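Side-chain contacts in Pex (Synechococcus elongatus PCC 7942, PDB 2E1N), which modifies the cyanobacterial circadian clock as a period extender and, as a PadR-like protein of the helix-turn-helix class, probably binds DNA: residues I54-E58 / T59-N63; A74-F77 / L78-Q82; F15-I18 / Y19-F22. All coordinates share one frame; numbering follows the deposited sequence.

Contact 1 (I54-E58 / T59-N63); sequences IQHLE and THWPN
Thr59 OG1 hovers between two carbonyl oxygens, His56 O at 3.0 Å and Gln55 O at 3.2 Å. It has one proton to offer, and the positions do not tell which oxygen takes it. A water adds a weak bond to OG1 and another to His56 ND1, reaching the latter in the plane of the imidazole. The backbone N-H of His60 also points to His56 O, at 3.0 Å, while Trp61 N closes the helix on Leu57 O at 2.8 Å. These are the last turns of helix 50-60, probably the first helix of the helix-turn-helix in this PadR-like winged-helix fold. With CG anti to the backbone N (chi1 179°), His56 joins an aromatic cluster, its CE1 over the centre of the His60 ring, whose plane is inclined to its own by 41°. On that same side of His56, Trp61 turns the edge of its six-membered ring toward the imidazole face in an offset edge-to-face pair, CZ3 3.8 Å from His56 NE2. Replacing His56 by alanine would probably leave both neighbouring rings without their common partner. Leu57 CD1 meets Trp61 CE3 at 4.1 Å, the side chains crossing at about a right angle; Leu57 also packs on Trp118 of helix 110-123.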
loop_
_atom_site.group_PDB
_atom_site.type_symbol
_atom_site.label_atom_id
_atom_site.label_comp_id
_atom_site.label_asym_id
_atom_site.label_seq_id
_atom_site.Cartn_x
_atom_site.Cartn_y
_atom_site.Cartn_z
ATOM N N ILE B 54 -4.232 3.639 18.253
ATOM C CA ILE B 54 -4.236 4.481 17.048
ATOM C C ILE B 54 -3.040 5.443 17.012
ATOM O O ILE B 54 -2.355 5.573 15.971
ATOM C CB ILE B 54 -5.611 5.231 16.895
ATOM C CG1 ILE B 54 -6.737 4.207 16.632
ATOM C CG2 ILE B 54 -5.550 6.279 15.791
ATOM C CD1 ILE B 54 -8.133 4.706 16.630
ATOM N N GLN B 55 -2.812 6.152 18.118
ATOM C CA GLN B 55 -1.748 7.141 18.235
ATOM C C GLN B 55 -0.355 6.516 18.156
ATOM O O GLN B 55 0.536 7.039 17.469
ATOM C CB GLN B 55 -1.879 7.945 19.530
ATOM C CG GLN B 55 -0.810 8.975 19.681
ATOM C CD GLN B 55 -0.853 9.675 21.017
ATOM O OE1 GLN B 55 -1.938 9.923 21.585
ATOM N NE2 GLN B 55 0.337 9.978 21.559
ATOM N N HIS B 56 -0.186 5.386 18.840
ATOM C CA HIS B 56 1.066 4.685 18.888
ATOM C C HIS B 56 1.458 4.236 17.488
ATOM O O HIS B 56 2.637 4.251 17.146
ATOM C CB HIS B 56 0.934 3.476 19.806
ATOM C CG HIS B 56 2.177 2.660 19.915
ATOM N ND1 HIS B 56 3.345 3.150 20.454
ATOM C CD2 HIS B 56 2.427 1.376 19.570
ATOM C CE1 HIS B 56 4.263 2.196 20.441
ATOM N NE2 HIS B 56 3.728 1.107 19.909
ATOM N N LEU B 57 0.472 3.849 16.679
ATOM C CA LEU B 57 0.782 3.370 15.332
ATOM C C LEU B 57 1.403 4.518 14.513
ATOM O O LEU B 57 2.421 4.383 13.821
ATOM C CB LEU B 57 -0.481 2.893 14.641
ATOM C CG LEU B 57 -0.293 2.433 13.206
ATOM C CD1 LEU B 57 0.580 1.219 13.183
ATOM C CD2 LEU B 57 -1.629 2.169 12.576
ATOM N N GLU B 58 0.756 5.656 14.547
ATOM C CA GLU B 58 1.258 6.810 13.775
ATOM C C GLU B 58 2.597 7.317 14.275
ATOM O O GLU B 58 3.461 7.738 13.484
ATOM C CB GLU B 58 0.257 7.961 13.846
ATOM C CG GLU B 58 0.783 9.187 13.087
ATOM C CD GLU B 58 -0.197 10.367 13.068
ATOM O OE1 GLU B 58 -1.391 10.201 13.440
ATOM O OE2 GLU B 58 0.286 11.470 12.732
ATOM N N THR B 59 2.777 7.310 15.581
ATOM C CA THR B 59 4.018 7.873 16.143
ATOM C C THR B 59 5.224 6.957 15.830
ATOM O O THR B 59 6.299 7.431 15.495
ATOM C CB THR B 59 3.903 8.089 17.628
ATOM O OG1 THR B 59 3.662 6.838 18.224
ATOM C CG2 THR B 59 2.757 9.018 17.990
ATOM N N HIS B 60 5.025 5.642 15.893
ATOM C CA HIS B 60 6.140 4.688 15.713
ATOM C C HIS B 60 6.292 4.213 14.287
ATOM O O HIS B 60 7.425 4.000 13.825
ATOM C CB HIS B 60 6.046 3.540 16.742
ATOM C CG HIS B 60 6.373 3.984 18.131
ATOM N ND1 HIS B 60 7.453 3.496 18.841
ATOM C CD2 HIS B 60 5.803 4.929 18.918
ATOM C CE1 HIS B 60 7.512 4.104 20.017
ATOM N NE2 HIS B 60 6.530 4.987 20.084
ATOM N N TRP B 61 5.184 4.089 13.558
ATOM C CA TRP B 61 5.212 3.671 12.160
ATOM C C TRP B 61 4.367 4.645 11.294
ATOM O O TRP B 61 3.264 4.313 10.905
ATOM C CB TRP B 61 4.642 2.255 11.986
ATOM C CG TRP B 61 5.373 1.207 12.712
ATOM C CD1 TRP B 61 6.432 0.469 12.237
ATOM C CD2 TRP B 61 5.110 0.738 14.021
ATOM N NE1 TRP B 61 6.849 -0.420 13.198
ATOM C CE2 TRP B 61 6.055 -0.279 14.301
ATOM C CE3 TRP B 61 4.205 1.100 15.004
ATOM C CZ2 TRP B 61 6.095 -0.935 15.515
ATOM C CZ3 TRP B 61 4.233 0.423 16.224
ATOM C CH2 TRP B 61 5.159 -0.576 16.464
ATOM N N PRO B 62 4.900 5.838 11.013
ATOM C CA PRO B 62 4.157 6.901 10.320
ATOM C C PRO B 62 3.718 6.625 8.896
ATOM O O PRO B 62 2.980 7.430 8.335
ATOM C CB PRO B 62 5.077 8.110 10.388
ATOM C CG PRO B 62 6.351 7.665 11.002
ATOM C CD PRO B 62 6.241 6.255 11.451
ATOM N N ASN B 63 4.150 5.519 8.298
ATOM C CA ASN B 63 3.639 5.153 7.008
ATOM C C ASN B 63 2.230 4.574 7.095
ATOM O O ASN B 63 1.658 4.283 6.053
ATOM C CB ASN B 63 4.519 4.089 6.324
ATOM C CG ASN B 63 5.891 4.602 5.945
ATOM O OD1 ASN B 63 6.053 5.739 5.505
ATOM N ND2 ASN B 63 6.899 3.747 6.113
HETATM O O HOH W 1 3.410 6.321 21.537
#

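Contact 2 (A74-F77 / L78-Q82); sequences ALKF and LEDEQ
Phe77 and Glu81, one turn apart at the end of helix 68-80, meet with an aliphatic carbon over a ring face. Glu81 CG lies 3.8 Å from the centroid of the Phe77 ring and 23° off its normal, a CH-pi contact displaced toward the rim at CE1. The first torsion of Glu81 (chi1 -65°) lays CG over the ring, and the bend at the second carries the carboxylate on past CE1, its plane turned 46° from that of the phenyl. The ring also meets Leu78, Phe77 CD2 to Leu78 CD2 at 4.0 Å, on the same side of its plane as Glu81 CG. Lys76 and Asp80 make a looser pair: Lys76 CG passes 3.6 Å from Asp80 OD2, yet the extended chain carries NZ 5.3 Å from that oxygen, so the opposite charges do not touch and any attraction is probably modest. Beneath the side chains, Asp80 N bonds to Lys76 O at 2.9 Å and Glu81 N to Phe77 O at the same length. The chain then leaves through a Schellman motif, Gln82 having positive phi. Phe77 also meets the ring of Phe15 of the second subunit. In what is probably the recognition helix of the winged-helix fold, Ala74, Phe77 and Leu78 lean on Val36 of helix 32-43, while Leu75, Leu78 and Glu79 rest on Ile84 of strand 84-89 and Leu75 and Glu79 on Tyr101 of strand 98-103.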
loop_
_atom_site.group_PDB
_atom_site.type_symbol
_atom_site.label_atom_id
_atom_site.label_comp_id
_atom_site.label_asym_id
_atom_site.label_seq_id
_atom_site.Cartn_x
_atom_site.Cartn_y
_atom_site.Cartn_z
ATOM N N ALA B 74 -11.316 -5.165 14.583
ATOM C CA ALA B 74 -10.217 -6.007 15.083
ATOM C C ALA B 74 -10.400 -6.380 16.527
ATOM O O ALA B 74 -10.196 -7.568 16.919
ATOM C CB ALA B 74 -8.908 -5.279 14.915
ATOM N N LEU B 75 -10.774 -5.413 17.345
ATOM C CA LEU B 75 -10.997 -5.731 18.782
ATOM C C LEU B 75 -12.151 -6.696 19.004
ATOM O O LEU B 75 -12.032 -7.607 19.804
ATOM C CB LEU B 75 -11.211 -4.519 19.629
ATOM C CG LEU B 75 -10.075 -3.490 19.688
ATOM C CD1 LEU B 75 -10.609 -2.156 20.274
ATOM C CD2 LEU B 75 -8.934 -4.077 20.440
ATOM N N LYS B 76 -13.245 -6.509 18.297
ATOM C CA LYS B 76 -14.375 -7.397 18.427
ATOM C C LYS B 76 -14.007 -8.820 18.014
ATOM O O LYS B 76 -14.409 -9.774 18.678
ATOM C CB LYS B 76 -15.540 -6.895 17.599
ATOM C CG LYS B 76 -16.804 -7.679 17.834
ATOM C CD LYS B 76 -17.882 -7.319 16.823
ATOM C CE LYS B 76 -19.281 -7.537 17.416
ATOM N NZ LYS B 76 -20.383 -7.150 16.487
ATOM N N PHE B 77 -13.273 -8.982 16.915
ATOM C CA PHE B 77 -12.816 -10.294 16.456
ATOM C C PHE B 77 -12.008 -10.978 17.536
ATOM O O PHE B 77 -12.223 -12.141 17.873
ATOM C CB PHE B 77 -11.973 -10.159 15.189
ATOM C CG PHE B 77 -11.288 -11.415 14.762
ATOM C CD1 PHE B 77 -12.019 -12.465 14.214
ATOM C CD2 PHE B 77 -9.920 -11.600 14.962
ATOM C CE1 PHE B 77 -11.382 -13.651 13.842
ATOM C CE2 PHE B 77 -9.295 -12.758 14.607
ATOM C CZ PHE B 77 -10.034 -13.806 14.027
ATOM N N LEU B 78 -11.056 -10.237 18.070
ATOM C CA LEU B 78 -10.100 -10.785 19.045
ATOM C C LEU B 78 -10.796 -11.118 20.340
ATOM O O LEU B 78 -10.391 -12.058 21.020
ATOM C CB LEU B 78 -8.984 -9.776 19.297
ATOM C CG LEU B 78 -7.989 -9.627 18.130
ATOM C CD1 LEU B 78 -6.986 -8.509 18.490
ATOM C CD2 LEU B 78 -7.317 -10.965 17.872
ATOM N N GLU B 79 -11.844 -10.369 20.693
ATOM C CA GLU B 79 -12.615 -10.723 21.902
ATOM C C GLU B 79 -13.473 -11.973 21.675
ATOM O O GLU B 79 -13.536 -12.905 22.508
ATOM C CB GLU B 79 -13.547 -9.578 22.304
ATOM C CG GLU B 79 -12.891 -8.385 22.848
ATOM C CD GLU B 79 -13.927 -7.329 23.224
ATOM O OE1 GLU B 79 -13.986 -6.986 24.421
ATOM O OE2 GLU B 79 -14.700 -6.893 22.336
ATOM N N ASP B 80 -14.140 -11.988 20.525
ATOM C CA ASP B 80 -14.972 -13.124 20.113
ATOM C C ASP B 80 -14.197 -14.453 19.999
ATOM O O ASP B 80 -14.715 -15.528 20.303
ATOM C CB ASP B 80 -15.684 -12.787 18.805
ATOM C CG ASP B 80 -16.811 -11.734 18.972
ATOM O OD1 ASP B 80 -17.170 -11.342 20.102
ATOM O OD2 ASP B 80 -17.328 -11.254 17.928
ATOM N N GLU B 81 -12.955 -14.375 19.573
ATOM C CA GLU B 81 -12.071 -15.512 19.495
ATOM C C GLU B 81 -11.336 -15.797 20.805
ATOM O O GLU B 81 -10.537 -16.712 20.850
ATOM C CB GLU B 81 -11.057 -15.266 18.370
ATOM C CG GLU B 81 -11.687 -15.186 16.970
ATOM C CD GLU B 81 -12.288 -16.484 16.496
ATOM O OE1 GLU B 81 -13.109 -16.431 15.576
ATOM O OE2 GLU B 81 -11.974 -17.566 17.034
ATOM N N GLN B 82 -11.608 -15.017 21.851
ATOM C CA GLN B 82 -11.090 -15.210 23.211
ATOM C C GLN B 82 -9.604 -15.007 23.305
ATOM O O GLN B 82 -8.978 -15.581 24.205
ATOM C CB GLN B 82 -11.471 -16.607 23.790
ATOM C CG GLN B 82 -12.976 -16.820 23.806
ATOM C CD GLN B 82 -13.426 -18.035 24.581
ATOM O OE1 GLN B 82 -12.612 -18.942 24.973
ATOM N NE2 GLN B 82 -14.703 -18.072 24.851
#

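Contact 3 (F15-I18 / Y19-F22); sequences FEDI and YRFF
Asp17 and Arg20 join through a salt bridge between positions i and i+3 of the N-terminal helix 15-23, which reaches out from the body of its own chain to pack on the second subunit. Arg20 NH2 stands 2.6 Å from Asp17 OD1, but the N-H is bent well away from the oxygen (116°), so as a hydrogen bond it is weak despite its shortness. A turn at the third torsion of Arg20 (chi3 55°) swings the guanidinium back beside the carboxylate, and the two planes end 34° apart. The other oxygen, OD2, accepts the backbone N-H of Asp14, just ahead of the first turn; both carboxylate oxygens thus have donors, and the nearby helix start would probably favour the negative charge. Along the backbone, Phe21 N gives to Asp17 O at 2.7 Å, and Arg20 N to Glu16 O at 2.9 Å. Two carbonyls that already accept a helical N-H are also met by aromatic edges: Phe15 O, bonded to Tyr19 N, lies in the plane of the Tyr19 ring with CD1 at 3.2 Å, and Ile18 O, bonded to Phe22 N, has Phe22 CD1 at 3.1 Å. On the apolar side, Ile18 packs on Phe77 and Phe22 on Leu34, both of the second subunit. Ile18 and Phe22 themselves run side by side, CG2 of the isoleucine 3.9 Å from CE1 of the phenylalanine.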
loop_
_atom_site.group_PDB
_atom_site.type_symbol
_atom_site.label_atom_id
_atom_site.label_comp_id
_atom_site.label_asym_id
_atom_site.label_seq_id
_atom_site.Cartn_x
_atom_site.Cartn_y
_atom_site.Cartn_z
ATOM N N PHE B 15 6.688 17.989 -11.574
ATOM C CA PHE B 15 7.735 17.070 -11.096
ATOM C C PHE B 15 7.974 17.142 -9.597
ATOM O O PHE B 15 8.517 16.215 -9.002
ATOM C CB PHE B 15 9.061 17.302 -11.801
ATOM C CG PHE B 15 9.013 16.991 -13.255
ATOM C CD1 PHE B 15 9.012 18.010 -14.187
ATOM C CD2 PHE B 15 8.904 15.676 -13.695
ATOM C CE1 PHE B 15 8.933 17.725 -15.530
ATOM C CE2 PHE B 15 8.831 15.391 -15.047
ATOM C CZ PHE B 15 8.837 16.413 -15.958
ATOM N N GLU B 16 7.573 18.250 -8.994
ATOM C CA GLU B 16 7.729 18.432 -7.575
ATOM C C GLU B 16 6.732 17.529 -6.847
ATOM O O GLU B 16 7.081 16.911 -5.847
ATOM C CB GLU B 16 7.557 19.918 -7.208
ATOM C CG GLU B 16 8.715 20.825 -7.697
ATOM C CD GLU B 16 8.813 20.963 -9.229
ATOM O OE1 GLU B 16 7.771 20.837 -9.917
ATOM O OE2 GLU B 16 9.937 21.207 -9.743
ATOM N N ASP B 17 5.500 17.442 -7.346
ATOM C CA ASP B 17 4.543 16.434 -6.863
ATOM C C ASP B 17 5.196 15.065 -6.834
ATOM O O ASP B 17 5.082 14.331 -5.843
ATOM C CB ASP B 17 3.292 16.341 -7.739
ATOM C CG ASP B 17 2.532 17.645 -7.812
ATOM O OD1 ASP B 17 2.438 18.340 -6.772
ATOM O OD2 ASP B 17 2.035 17.986 -8.917
ATOM N N ILE B 18 5.881 14.734 -7.921
ATOM C CA ILE B 18 6.440 13.407 -8.080
ATOM C C ILE B 18 7.455 13.139 -6.964
ATOM O O ILE B 18 7.292 12.207 -6.204
ATOM C CB ILE B 18 7.034 13.185 -9.497
ATOM C CG1 ILE B 18 5.902 13.220 -10.534
ATOM C CG2 ILE B 18 7.753 11.840 -9.577
ATOM C CD1 ILE B 18 6.389 13.216 -11.970
ATOM N N TYR B 19 8.469 13.981 -6.836
ATOM C CA TYR B 19 9.489 13.760 -5.785
ATOM C C TYR B 19 8.878 13.797 -4.379
ATOM O O TYR B 19 9.207 12.969 -3.531
ATOM C CB TYR B 19 10.648 14.758 -5.914
ATOM C CG TYR B 19 11.588 14.408 -7.043
ATOM C CD1 TYR B 19 11.350 14.852 -8.338
ATOM C CD2 TYR B 19 12.702 13.601 -6.816
ATOM C CE1 TYR B 19 12.199 14.524 -9.368
ATOM C CE2 TYR B 19 13.563 13.259 -7.849
ATOM C CZ TYR B 19 13.299 13.721 -9.121
ATOM O OH TYR B 19 14.141 13.372 -10.132
ATOM N N ARG B 20 7.981 14.752 -4.153
ATOM C CA ARG B 20 7.249 14.870 -2.894
ATOM C C ARG B 20 6.447 13.620 -2.569
ATOM O O ARG B 20 6.379 13.209 -1.415
ATOM C CB ARG B 20 6.297 16.046 -2.974
ATOM C CG ARG B 20 5.683 16.480 -1.653
ATOM C CD ARG B 20 5.200 17.937 -1.780
ATOM N NE ARG B 20 4.279 18.085 -2.914
ATOM C CZ ARG B 20 3.824 19.243 -3.390
ATOM N NH1 ARG B 20 4.199 20.403 -2.856
ATOM N NH2 ARG B 20 2.984 19.231 -4.421
ATOM N N PHE B 21 5.815 13.025 -3.587
ATOM C CA PHE B 21 5.139 11.742 -3.398
ATOM C C PHE B 21 6.120 10.683 -2.907
ATOM O O PHE B 21 5.806 9.904 -1.990
ATOM C CB PHE B 21 4.471 11.242 -4.686
ATOM C CG PHE B 21 3.741 9.932 -4.516
ATOM C CD1 PHE B 21 2.403 9.908 -4.165
ATOM C CD2 PHE B 21 4.406 8.723 -4.687
ATOM C CE1 PHE B 21 1.727 8.696 -4.004
ATOM C CE2 PHE B 21 3.749 7.503 -4.504
ATOM C CZ PHE B 21 2.392 7.497 -4.169
ATOM N N PHE B 22 7.299 10.623 -3.516
ATOM C CA PHE B 22 8.225 9.545 -3.162
ATOM C C PHE B 22 8.894 9.806 -1.817
ATOM O O PHE B 22 9.325 8.874 -1.148
ATOM C CB PHE B 22 9.271 9.320 -4.259
ATOM C CG PHE B 22 8.742 8.570 -5.422
ATOM C CD1 PHE B 22 8.211 9.236 -6.507
ATOM C CD2 PHE B 22 8.735 7.187 -5.423
ATOM C CE1 PHE B 22 7.702 8.534 -7.594
ATOM C CE2 PHE B 22 8.235 6.484 -6.500
ATOM C CZ PHE B 22 7.725 7.170 -7.595
#

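Each contact joins neighbouring turns within its own helix, 50-60, 68-80 or 15-23, but the chemistry follows the setting. Contact 2 is partly buried, whereas contacts 1 and 3 lie mainly at the surface. Contact 1 gathers aromatic rings and a hydroxyl at a helix end; contact 2 sets a methylene on a phenyl; contact 3 relies on an ion pair and ring edges. Contacts 1 and 2 fall within the PadR-like range, their centres about 22 Å apart. Contact 3 sits about 40 Å from contact 2, centre to centre in one chain, yet Phe15 of one subunit meets Phe77 of the other, so contact 3 of one chain packs on contact 2 of its partner.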